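Uncharacterized protein (Pyrococcus furiosus, PDB 4XLZ) probably removes an acetyl group from N,N'-diacetylchitobiose as a metal-binding deacetylase of carbohydrate esterase family 14. Local coordinates at residues I63-T68 with K103-N108. Sequence-based numbering, arbitrary orientation.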
loop_
_atom_site.group_PDB
_atom_site.type_symbol
_atom_site.label_atom_id
_atom_site.label_comp_id
_atom_site.label_asym_id
_atom_site.label_seq_id
_atom_site.Cartn_x
_atom_site.Cartn_y
_atom_site.Cartn_z
ATOM N N ILE A 63 25.614 18.726 7.846
ATOM C CA ILE A 63 25.057 18.202 6.574
ATOM C C ILE A 63 23.515 18.147 6.671
ATOM O O ILE A 63 23.041 17.785 7.726
ATOM C CB ILE A 63 25.605 16.729 6.384
ATOM C CG1 ILE A 63 27.173 16.829 6.246
ATOM C CG2 ILE A 63 24.954 16.074 5.150
ATOM C CD1 ILE A 63 27.772 15.403 6.440
ATOM N N TYR A 64 22.866 18.503 5.613
ATOM C CA TYR A 64 21.334 18.426 5.636
ATOM C C TYR A 64 20.926 17.143 4.888
ATOM O O TYR A 64 21.548 16.717 3.902
ATOM C CB TYR A 64 20.732 19.520 4.821
ATOM C CG TYR A 64 20.789 20.901 5.475
ATOM C CD1 TYR A 64 21.364 21.151 6.708
ATOM C CD2 TYR A 64 20.205 21.902 4.728
ATOM C CE1 TYR A 64 21.329 22.512 7.267
ATOM C CE2 TYR A 64 20.143 23.251 5.248
ATOM C CZ TYR A 64 20.721 23.450 6.454
ATOM O OH TYR A 64 20.732 24.758 6.979
ATOM N N ILE A 65 19.821 16.571 5.424
ATOM C CA ILE A 65 18.993 15.672 4.581
ATOM C C ILE A 65 17.630 16.357 4.433
ATOM O O ILE A 65 17.057 16.682 5.504
ATOM C CB ILE A 65 18.775 14.307 5.215
ATOM C CG1 ILE A 65 20.124 13.584 5.341
ATOM C CG2 ILE A 65 17.866 13.468 4.274
ATOM C CD1 ILE A 65 20.036 12.237 6.194
ATOM N N CYS A 66 17.220 16.616 3.224
ATOM C CA CYS A 66 15.896 17.232 2.989
ATOM C C CYS A 66 15.017 16.126 2.465
ATOM O O CYS A 66 15.237 15.537 1.424
ATOM C CB CYS A 66 16.060 18.419 2.008
ATOM S SG CYS A 66 14.505 19.373 1.970
HETATM N N MSE A 67 13.905 15.908 3.185
HETATM C CA MSE A 67 13.074 14.696 2.843
HETATM C C MSE A 67 12.244 14.879 1.609
HETATM O O MSE A 67 12.040 13.968 0.834
HETATM C CB MSE A 67 12.026 14.472 3.970
HETATM C CG MSE A 67 12.615 14.354 5.400
HETATM SE SE MSE A 67 13.898 12.857 5.549
HETATM C CE MSE A 67 12.696 11.419 5.316
ATOM N N THR A 68 11.780 16.121 1.320
ATOM C CA THR A 68 10.893 16.396 0.222
ATOM C C THR A 68 11.371 17.569 -0.657
ATOM O O THR A 68 12.389 18.237 -0.340
ATOM C CB THR A 68 9.419 16.679 0.615
ATOM O OG1 THR A 68 9.351 18.030 1.157
ATOM C CG2 THR A 68 8.871 15.708 1.646
ATOM N N LYS A 103 26.828 20.617 2.412
ATOM C CA LYS A 103 26.389 19.368 1.736
ATOM C C LYS A 103 24.894 19.137 2.098
ATOM O O LYS A 103 24.546 19.203 3.275
ATOM C CB LYS A 103 27.179 18.191 2.203
ATOM C CG LYS A 103 26.844 16.905 1.423
ATOM C CD LYS A 103 27.637 15.684 1.973
ATOM C CE LYS A 103 29.103 15.581 1.586
ATOM N NZ LYS A 103 29.639 14.081 1.837
ATOM N N ILE A 104 24.143 18.892 1.048
ATOM C CA ILE A 104 22.660 18.625 1.254
ATOM C C ILE A 104 22.388 17.334 0.459
ATOM O O ILE A 104 22.713 17.232 -0.761
ATOM C CB ILE A 104 21.828 19.741 0.654
ATOM C CG1 ILE A 104 22.134 21.118 1.390
ATOM C CG2 ILE A 104 20.345 19.372 0.869
ATOM C CD1 ILE A 104 21.558 22.311 0.566
ATOM N N TYR A 105 21.778 16.332 1.143
ATOM C CA TYR A 105 21.185 15.185 0.414
ATOM C C TYR A 105 19.697 15.426 0.185
ATOM O O TYR A 105 19.012 15.755 1.195
ATOM C CB TYR A 105 21.281 13.912 1.257
ATOM C CG TYR A 105 22.679 13.387 1.433
ATOM C CD1 TYR A 105 23.549 13.863 2.460
ATOM C CD2 TYR A 105 23.117 12.328 0.626
ATOM C CE1 TYR A 105 24.831 13.288 2.602
ATOM C CE2 TYR A 105 24.388 11.793 0.773
ATOM C CZ TYR A 105 25.195 12.253 1.754
ATOM O OH TYR A 105 26.471 11.667 1.935
ATOM N N TRP A 106 19.255 15.310 -0.998
ATOM C CA TRP A 106 17.851 15.557 -1.370
ATOM C C TRP A 106 17.191 14.233 -1.595
ATOM O O TRP A 106 17.523 13.494 -2.556
ATOM C CB TRP A 106 17.754 16.344 -2.692
ATOM C CG TRP A 106 18.410 17.736 -2.600
ATOM C CD1 TRP A 106 19.695 18.051 -2.993
ATOM C CD2 TRP A 106 17.814 18.893 -2.099
ATOM N NE1 TRP A 106 19.855 19.487 -2.831
ATOM C CE2 TRP A 106 18.721 19.943 -2.246
ATOM C CE3 TRP A 106 16.551 19.138 -1.566
ATOM C CZ2 TRP A 106 18.393 21.283 -1.888
ATOM C CZ3 TRP A 106 16.170 20.470 -1.183
ATOM C CH2 TRP A 106 17.138 21.495 -1.366
ATOM N N LEU A 107 16.282 13.824 -0.736
ATOM C CA LEU A 107 15.610 12.495 -0.999
ATOM C C LEU A 107 14.601 12.599 -2.063
ATOM O O LEU A 107 14.216 11.557 -2.657
ATOM C CB LEU A 107 14.889 12.010 0.289
ATOM C CG LEU A 107 15.809 11.774 1.474
ATOM C CD1 LEU A 107 15.011 10.927 2.504
ATOM C CD2 LEU A 107 17.137 11.006 1.184
ATOM N N ASN A 108 14.053 13.824 -2.359
ATOM C CA ASN A 108 13.151 14.094 -3.460
ATOM C C ASN A 108 11.765 13.411 -3.409
ATOM O O ASN A 108 11.110 13.391 -4.391
ATOM C CB ASN A 108 13.805 13.755 -4.868
ATOM C CG ASN A 108 15.002 14.736 -5.226
ATOM O OD1 ASN A 108 16.098 14.271 -5.535
ATOM N ND2 ASN A 108 14.744 15.860 -5.203
HETATM O O HOH W 1 14.416 16.463 -1.315
#
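Tyr64 and Tyr105 join strands 63-68 and 103-108 in parallel. Tyr64 N bonds Lys103 O, and Tyr105 N returns to Tyr64 O at 2.8 Å. Cys66 N then meets Tyr105 O nearly head-on, with a C=O...N angle of 173°, and Leu107 N reaches Cys66 O at 2.9 Å. A water also donates to Cys66 O, weakly to Thr68 O, and accepts from Asn108 N, so two donors hold Cys66 O.

Apolar side chains meet on both faces. On one, Ile63 CG2 meets the edge of the Tyr105 ring, 3.8 Å from CD1. Leu107 CG lies 3.9 Å from Ile65 CG2, and its CD1 lies 3.7 Å from the selenomethionine methyl, Met67 CE. Shortening Leu107 to an alanine removes CG and both methyls, which would probably open a gap beside Ile65 and Met67. On the other face, Cys66 SG stands anti to its backbone N (chi1 -169°), which sets it obliquely beside the Trp106 ring, 3.7 Å from CZ3.

The strands belong to a right-handed beta-alpha-beta crossover through helix 81-99. Thr68 touches the cadmium ligand His40. Straight backbone bonds and apolar contacts thus join the strands, while Glu131 of helix 118-131 meets Lys103 NZ and Tyr105 OH.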